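Local coordinates for protein transcriptional regulator AcuR (Rhodobacter sphaeroides 2.4.1, PDB 3BRU) that represses transcription of its own operon as a TetR-family DNA-binding regulator, probably by binding two operator sequences in the promoter, at residues A[69-73]-A[74-78]; A[87-90]-A[91-95]; A[171-174]-A[175-178]. One frame throughout, in Å; residues are numbered along the deposited sequence.

Contact 1. Residues A[69-73]-A[74-78]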
loop_
_atom_site.group_PDB
_atom_site.type_symbol
_atom_site.label_atom_id
_atom_site.label_comp_id
_atom_site.label_asym_id
_atom_site.label_seq_id
_atom_site.Cartn_x
_atom_site.Cartn_y
_atom_site.Cartn_z
ATOM N N HIS A 69 10.875 -9.709 29.691
ATOM C CA HIS A 69 10.803 -11.128 29.958
ATOM C C HIS A 69 10.589 -11.909 28.666
ATOM O O HIS A 69 11.197 -12.960 28.458
ATOM C CB HIS A 69 9.651 -11.411 30.921
ATOM C CG HIS A 69 9.526 -12.857 31.302
ATOM N ND1 HIS A 69 10.445 -13.493 32.115
ATOM C CD2 HIS A 69 8.594 -13.790 30.987
ATOM C CE1 HIS A 69 10.077 -14.752 32.293
ATOM N NE2 HIS A 69 8.959 -14.959 31.617
ATOM N N TYR A 70 9.723 -11.382 27.802
ATOM C CA TYR A 70 9.282 -12.055 26.609
ATOM C C TYR A 70 10.037 -11.617 25.365
ATOM O O TYR A 70 10.237 -12.417 24.466
ATOM C CB TYR A 70 7.776 -11.827 26.428
ATOM C CG TYR A 70 6.915 -12.567 27.444
ATOM C CD1 TYR A 70 6.808 -13.967 27.421
ATOM C CD2 TYR A 70 6.217 -11.878 28.438
ATOM C CE1 TYR A 70 6.007 -14.655 28.358
ATOM C CE2 TYR A 70 5.441 -12.550 29.384
ATOM C CZ TYR A 70 5.330 -13.937 29.330
ATOM O OH TYR A 70 4.558 -14.597 30.240
ATOM N N PHE A 71 10.430 -10.353 25.276
ATOM C CA PHE A 71 10.971 -9.837 24.003
ATOM C C PHE A 71 12.276 -9.155 24.280
ATOM O O PHE A 71 12.410 -8.514 25.325
ATOM C CB PHE A 71 9.979 -8.871 23.334
ATOM C CG PHE A 71 8.580 -9.447 23.198
ATOM C CD1 PHE A 71 8.333 -10.526 22.346
ATOM C CD2 PHE A 71 7.527 -8.935 23.958
ATOM C CE1 PHE A 71 7.064 -11.056 22.239
ATOM C CE2 PHE A 71 6.259 -9.460 23.851
ATOM C CZ PHE A 71 6.020 -10.513 22.988
ATOM N N ARG A 72 13.271 -9.318 23.413
ATOM C CA ARG A 72 14.530 -8.687 23.785
ATOM C C ARG A 72 14.564 -7.215 23.474
ATOM O O ARG A 72 15.242 -6.460 24.146
ATOM C CB ARG A 72 15.812 -9.427 23.378
ATOM C CG ARG A 72 15.788 -10.277 22.178
ATOM C CD ARG A 72 17.262 -10.613 21.879
ATOM N NE ARG A 72 17.431 -11.690 20.899
ATOM C CZ ARG A 72 17.089 -11.612 19.609
ATOM N NH1 ARG A 72 16.527 -10.506 19.107
ATOM N NH2 ARG A 72 17.300 -12.655 18.815
ATOM N N ASN A 73 13.776 -6.819 22.493
ATOM C CA ASN A 73 13.659 -5.426 22.065
ATOM C C ASN A 73 12.419 -5.257 21.181
ATOM O O ASN A 73 11.717 -6.241 20.875
ATOM C CB ASN A 73 14.923 -4.972 21.303
ATOM C CG ASN A 73 15.422 -6.011 20.277
ATOM O OD1 ASN A 73 14.654 -6.734 19.635
ATOM N ND2 ASN A 73 16.721 -6.090 20.138
ATOM N N LYS A 74 12.181 -4.011 20.765
ATOM C CA LYS A 74 11.091 -3.666 19.841
ATOM C C LYS A 74 11.102 -4.531 18.553
ATOM O O LYS A 74 10.060 -4.966 18.087
ATOM C CB LYS A 74 11.152 -2.166 19.530
ATOM C CG LYS A 74 9.876 -1.565 19.005
ATOM C CD LYS A 74 10.186 -0.381 18.052
ATOM C CE LYS A 74 8.962 0.451 17.737
ATOM N NZ LYS A 74 9.336 1.719 16.947
ATOM N N ALA A 75 12.281 -4.802 18.003
ATOM C CA ALA A 75 12.386 -5.620 16.792
ATOM C C ALA A 75 11.914 -7.066 17.007
ATOM O O ALA A 75 11.258 -7.623 16.149
ATOM C CB ALA A 75 13.815 -5.578 16.218
ATOM N N ASP A 76 12.234 -7.663 18.145
ATOM C CA ASP A 76 11.845 -9.039 18.458
ATOM C C ASP A 76 10.327 -9.111 18.703
ATOM O O ASP A 76 9.657 -10.065 18.296
ATOM C CB ASP A 76 12.622 -9.507 19.700
ATOM C CG ASP A 76 12.516 -11.036 19.949
ATOM O OD1 ASP A 76 12.588 -11.798 18.952
ATOM O OD2 ASP A 76 12.382 -11.486 21.137
ATOM N N PHE A 77 9.809 -8.091 19.387
ATOM C CA PHE A 77 8.376 -7.819 19.510
ATOM C C PHE A 77 7.612 -7.679 18.190
ATOM O O PHE A 77 6.607 -8.381 17.971
ATOM C CB PHE A 77 8.163 -6.572 20.367
ATOM C CG PHE A 77 6.725 -6.294 20.701
ATOM C CD1 PHE A 77 5.918 -7.262 21.257
ATOM C CD2 PHE A 77 6.178 -5.042 20.470
ATOM C CE1 PHE A 77 4.618 -6.989 21.600
ATOM C CE2 PHE A 77 4.874 -4.775 20.787
ATOM C CZ PHE A 77 4.103 -5.737 21.365
ATOM N N GLY A 78 8.051 -6.759 17.335
ATOM C CA GLY A 78 7.542 -6.673 15.969
ATOM C C GLY A 78 7.477 -7.995 15.192
ATOM O O GLY A 78 6.474 -8.261 14.535
#
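Asn73 caps the helix that starts at Lys74: its side-chain oxygen OD1 accepts from Asp76 N at 3.0 Å, with the donor nearly in line with the amide C=O. This N-cap lies where the predicted helix-turn-helix of the TetR DNA-binding domain ends and helix 74-97 begins. The cap depends on the side-chain torsion of Asn73, whose CG is wedged between its own backbone N and carbonyl carbon (chi1 44°), a position that folds the amide back over the first turn. The backbone O of Asn73 takes a straight bond from Phe77 N, 3.0 Å long, and a weak one from Asp76 N.

Asp76 answers from the helix side. Its carboxylate oxygen OD2 receives Arg72 N at 3.3 Å on the anti side, so Asp76 is held at both ends, its N by Asn73 OD1 and its OD2 by Arg72 N. The guanidinium of Arg72 passes with one face over the Asp76 carboxylate; its NH1 stays 4.1 Å from Asp76 OD1, which lies well out of the guanidinium plane, leaving attraction between the charges but no salt bridge.

The apolar part of the turn is made by two buried phenylalanines. Phe71, the first residue to leave helix 64-70, meets Phe77 obliquely, with ring centroids 4.9 Å apart and planes at 57°. Both rings also meet Phe67 of helix 64-70, edge-to-face in the case of Phe77, which in addition touches Ile56 of helix 53-60. Lys74, first in the helix, bonds Tyr48 O through NZ and makes a cation-pi contact with the Tyr48 ring. The Phe71 ring is sandwiched: Tyr70 CB sits over the centre of one face, and on the opposite face Phe77 CD1 comes within 3.4 Å of Phe71 CE2.

Contact 2. Residues A[87-90]-A[91-95]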
loop_
_atom_site.group_PDB
_atom_site.type_symbol
_atom_site.label_atom_id
_atom_site.label_comp_id
_atom_site.label_asym_id
_atom_site.label_seq_id
_atom_site.Cartn_x
_atom_site.Cartn_y
_atom_site.Cartn_z
ATOM N N THR A 87 -1.074 -16.105 12.228
ATOM C CA THR A 87 -1.875 -17.192 12.798
ATOM C C THR A 87 -3.348 -16.827 12.809
ATOM O O THR A 87 -4.208 -17.646 12.435
ATOM C CB THR A 87 -1.405 -17.546 14.203
ATOM O OG1 THR A 87 -0.117 -18.145 14.090
ATOM C CG2 THR A 87 -2.346 -18.554 14.894
ATOM N N TYR A 88 -3.641 -15.590 13.186
ATOM C CA TYR A 88 -5.022 -15.234 13.366
ATOM C C TYR A 88 -5.687 -15.000 12.038
ATOM O O TYR A 88 -6.849 -15.403 11.833
ATOM C CB TYR A 88 -5.166 -14.124 14.409
ATOM C CG TYR A 88 -4.556 -14.610 15.753
ATOM C CD1 TYR A 88 -4.812 -15.930 16.223
ATOM C CD2 TYR A 88 -3.691 -13.793 16.512
ATOM C CE1 TYR A 88 -4.253 -16.416 17.406
ATOM C CE2 TYR A 88 -3.115 -14.265 17.709
ATOM C CZ TYR A 88 -3.402 -15.584 18.150
ATOM O OH TYR A 88 -2.865 -16.068 19.341
ATOM N N PHE A 89 -4.916 -14.434 11.104
ATOM C CA PHE A 89 -5.384 -14.210 9.751
ATOM C C PHE A 89 -5.628 -15.491 8.979
ATOM O O PHE A 89 -6.549 -15.527 8.172
ATOM C CB PHE A 89 -4.374 -13.359 8.979
ATOM C CG PHE A 89 -4.962 -12.686 7.794
ATOM C CD1 PHE A 89 -5.706 -11.513 7.946
ATOM C CD2 PHE A 89 -4.817 -13.232 6.510
ATOM C CE1 PHE A 89 -6.266 -10.883 6.820
ATOM C CE2 PHE A 89 -5.380 -12.609 5.396
ATOM C CZ PHE A 89 -6.093 -11.433 5.551
ATOM N N ALA A 90 -4.784 -16.511 9.187
ATOM C CA ALA A 90 -4.973 -17.816 8.579
ATOM C C ALA A 90 -6.354 -18.368 8.941
ATOM O O ALA A 90 -6.997 -18.997 8.098
ATOM C CB ALA A 90 -3.904 -18.772 9.020
ATOM N N ARG A 91 -6.823 -18.128 10.164
ATOM C CA ARG A 91 -8.155 -18.600 10.595
ATOM C C ARG A 91 -9.326 -17.891 9.919
ATOM O O ARG A 91 -10.406 -18.461 9.744
ATOM C CB ARG A 91 -8.307 -18.542 12.134
ATOM C CG ARG A 91 -7.377 -19.527 12.811
ATOM C CD ARG A 91 -7.906 -20.048 14.129
ATOM N NE ARG A 91 -6.910 -20.917 14.743
ATOM C CZ ARG A 91 -6.029 -20.525 15.667
ATOM N NH1 ARG A 91 -5.146 -21.410 16.143
ATOM N NH2 ARG A 91 -6.028 -19.265 16.125
ATOM N N LEU A 92 -9.127 -16.636 9.557
ATOM C CA LEU A 92 -10.144 -15.930 8.836
ATOM C C LEU A 92 -10.223 -16.437 7.379
ATOM O O LEU A 92 -11.316 -16.638 6.853
ATOM C CB LEU A 92 -9.935 -14.425 8.995
ATOM C CG LEU A 92 -10.273 -13.393 7.922
ATOM C CD1 LEU A 92 -10.771 -12.072 8.525
ATOM C CD2 LEU A 92 -8.964 -13.158 7.173
ATOM N N LEU A 93 -9.072 -16.684 6.759
ATOM C CA LEU A 93 -9.008 -17.331 5.454
ATOM C C LEU A 93 -9.588 -18.747 5.462
ATOM O O LEU A 93 -10.148 -19.185 4.464
ATOM C CB LEU A 93 -7.555 -17.373 4.930
ATOM C CG LEU A 93 -6.897 -16.113 4.341
ATOM C CD1 LEU A 93 -5.457 -16.378 3.896
ATOM C CD2 LEU A 93 -7.699 -15.543 3.177
ATOM N N ASP A 94 -9.413 -19.475 6.558
ATOM C CA ASP A 94 -9.933 -20.834 6.677
ATOM C C ASP A 94 -11.445 -20.828 6.545
ATOM O O ASP A 94 -12.024 -21.713 5.911
ATOM C CB ASP A 94 -9.576 -21.435 8.034
ATOM C CG ASP A 94 -8.122 -21.886 8.111
ATOM O OD1 ASP A 94 -7.442 -21.948 7.051
ATOM O OD2 ASP A 94 -7.640 -22.174 9.234
ATOM N N GLN A 95 -12.069 -19.819 7.158
ATOM C CA GLN A 95 -13.528 -19.691 7.179
ATOM C C GLN A 95 -14.057 -19.549 5.754
ATOM O O GLN A 95 -15.026 -20.226 5.383
ATOM C CB GLN A 95 -13.964 -18.514 8.049
ATOM C CG GLN A 95 -14.816 -18.943 9.160
ATOM C CD GLN A 95 -15.286 -17.805 10.059
ATOM O OE1 GLN A 95 -16.480 -17.626 10.260
ATOM N NE2 GLN A 95 -14.353 -17.061 10.628
#
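The C-terminal half of helix 74-97, the long helix that carries the chain from the DNA-binding domain into the helical C-terminal domain, packs Phe89 against Leu92 and Leu93 one turn later. Methyl CD2 of Leu92 stands over a face of the Phe89 ring, 3.6 Å from its centroid and 15° off the normal, in a CH-pi contact. Leu93 comes obliquely, its CG 4.0 Å from Phe89 CE2. With CG anti to the backbone N (chi1 -159°), the Phe89 ring projects from the helix to meet Trp155, and Phe111 of helix 104-120 touches all three side chains. Replacing Phe89 with an alanine would probably leave Leu92 CD2 without its aromatic platform and open a gap beside Leu93, Phe111 and Trp155.

On another side, the extended Arg91 chain runs alongside Tyr88, and its NH2 reaches the ring edge, 3.6 Å from Tyr88 CD1; Thr87 CG2 lies beside the same guanidinium.

The backbone bond from Leu93 N to Phe89 O is well aligned at 3.1 Å, whereas those from Arg91 N to Thr87 O and from Leu92 N to Tyr88 O are weak. Ala90 O accepts both Asp94 N, at 2.9 Å, and NH1 of Arg158, whose NH2 forms a salt bridge with Asp94 OD1. Phe89, Leu92 and Leu93 against neighbouring helices, with Thr87, Tyr88 and Arg91 on another side, give the two-faced pattern of an amphipathic helix in the all-helical TetR fold.

Contact 3. Residues A[171-174]-A[175-178]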
loop_
_atom_site.group_PDB
_atom_site.type_symbol
_atom_site.label_atom_id
_atom_site.label_comp_id
_atom_site.label_asym_id
_atom_site.label_seq_id
_atom_site.Cartn_x
_atom_site.Cartn_y
_atom_site.Cartn_z
ATOM N N GLU A 171 -15.366 -21.921 -13.481
ATOM C CA GLU A 171 -15.652 -20.551 -13.022
ATOM C C GLU A 171 -14.650 -19.523 -13.530
ATOM O O GLU A 171 -14.983 -18.338 -13.673
ATOM C CB GLU A 171 -15.677 -20.489 -11.491
ATOM C CG GLU A 171 -17.014 -20.875 -10.849
ATOM C CD GLU A 171 -17.093 -20.462 -9.389
ATOM O OE1 GLU A 171 -16.092 -20.631 -8.682
ATOM O OE2 GLU A 171 -18.150 -19.975 -8.944
ATOM N N LEU A 172 -13.426 -19.995 -13.766
ATOM C CA LEU A 172 -12.328 -19.216 -14.299
ATOM C C LEU A 172 -11.939 -19.858 -15.628
ATOM O O LEU A 172 -12.019 -21.079 -15.772
ATOM C CB LEU A 172 -11.139 -19.314 -13.343
ATOM C CG LEU A 172 -10.310 -18.113 -12.888
ATOM C CD1 LEU A 172 -8.911 -18.569 -12.616
ATOM C CD2 LEU A 172 -10.298 -16.925 -13.864
ATOM N N SER A 173 -11.525 -19.056 -16.605
ATOM C CA SER A 173 -11.225 -19.625 -17.915
ATOM C C SER A 173 -9.863 -20.303 -17.860
ATOM O O SER A 173 -8.979 -19.843 -17.131
ATOM C CB SER A 173 -11.318 -18.566 -19.034
ATOM O OG SER A 173 -10.090 -17.898 -19.277
ATOM N N ALA A 174 -9.711 -21.400 -18.607
ATOM C CA ALA A 174 -8.446 -22.143 -18.694
ATOM C C ALA A 174 -7.304 -21.231 -19.131
ATOM O O ALA A 174 -6.143 -21.525 -18.909
ATOM C CB ALA A 174 -8.582 -23.309 -19.652
ATOM N N ASP A 175 -7.674 -20.115 -19.736
ATOM C CA ASP A 175 -6.781 -19.048 -20.157
ATOM C C ASP A 175 -5.847 -18.445 -19.077
ATOM O O ASP A 175 -4.648 -18.235 -19.323
ATOM C CB ASP A 175 -7.670 -17.939 -20.691
ATOM C CG ASP A 175 -7.068 -17.231 -21.828
ATOM O OD1 ASP A 175 -7.803 -16.481 -22.500
ATOM O OD2 ASP A 175 -5.864 -17.430 -22.065
ATOM N N HIS A 176 -6.409 -18.154 -17.905
ATOM C CA HIS A 176 -5.720 -17.458 -16.812
ATOM C C HIS A 176 -4.653 -18.269 -16.080
ATOM O O HIS A 176 -4.818 -19.477 -15.875
ATOM C CB HIS A 176 -6.758 -16.980 -15.798
ATOM C CG HIS A 176 -7.533 -15.799 -16.268
ATOM N ND1 HIS A 176 -7.017 -14.521 -16.245
ATOM C CD2 HIS A 176 -8.766 -15.700 -16.818
ATOM C CE1 HIS A 176 -7.902 -13.681 -16.753
ATOM N NE2 HIS A 176 -8.970 -14.372 -17.116
ATOM N N ASP A 177 -3.566 -17.603 -15.682
ATOM C CA ASP A 177 -2.584 -18.213 -14.781
ATOM C C ASP A 177 -3.029 -17.992 -13.314
ATOM O O ASP A 177 -3.121 -16.842 -12.863
ATOM C CB ASP A 177 -1.164 -17.661 -15.052
ATOM C CG ASP A 177 -0.089 -18.215 -14.069
ATOM O OD1 ASP A 177 -0.387 -19.130 -13.265
ATOM O OD2 ASP A 177 1.076 -17.727 -14.097
ATOM N N PRO A 178 -3.363 -19.095 -12.587
ATOM C CA PRO A 178 -3.829 -18.944 -11.187
ATOM C C PRO A 178 -2.807 -18.273 -10.266
ATOM O O PRO A 178 -3.201 -17.496 -9.391
ATOM C CB PRO A 178 -4.167 -20.376 -10.737
ATOM C CG PRO A 178 -3.623 -21.290 -11.771
ATOM C CD PRO A 178 -3.411 -20.504 -13.044
#
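His176 N donates to Ser173 O at 3.2 Å, approaching from above the carbonyl plane, 49° out of it. The same Ser173 O accepts from Gln167 NE2, so two donors hold this carbonyl and tie the loop to the end of helix 143-167. Asp175 N also lies near Ser173 OG, but the model is too tight there for this weak bond to be more than doubtful.

The bond from His176 to Ser173 closes a beta-turn over residues 173-176, in the loop between helices 143-167 and 178-199 of the TetR C-terminal domain. Asp177 then serves as N-cap of the second helix, its OD1 accepting from Asp179 N.

Closing the turn brings His176 back beside Leu172, and the two side chains cross at about a right angle. With CG anti to the carbonyl carbon (chi1 -75°), the His176 ring is set against Leu172, whose methyl CD2 approaches it obliquely, 3.5 Å from His176 CD2. Leu172 is buried also against Gln167 and Phe216, while His176 packs on Arg214 of the second subunit.

How the contacts relate
The three contacts follow one another along the chain, and none touches another. Contacts 1 and 2 share helix 74-97: contact 1 lies at its N-terminus, contact 2 in its C-terminal half, with centres 24 Å apart and nearest atoms about 11 Å apart. Contact 3 is in the C-terminal domain, its centre 25 Å from that of contact 2. Contacts 1 and 3 lie on opposite sides of the chain's centre, 44 Å between their own centres. Contact 1 includes the end of the predicted DNA-binding motif, while contact 3 alone of the three touches the second subunit; helix 143-167 joins contacts 2 and 3, packing against the first and leading into the loop of the second.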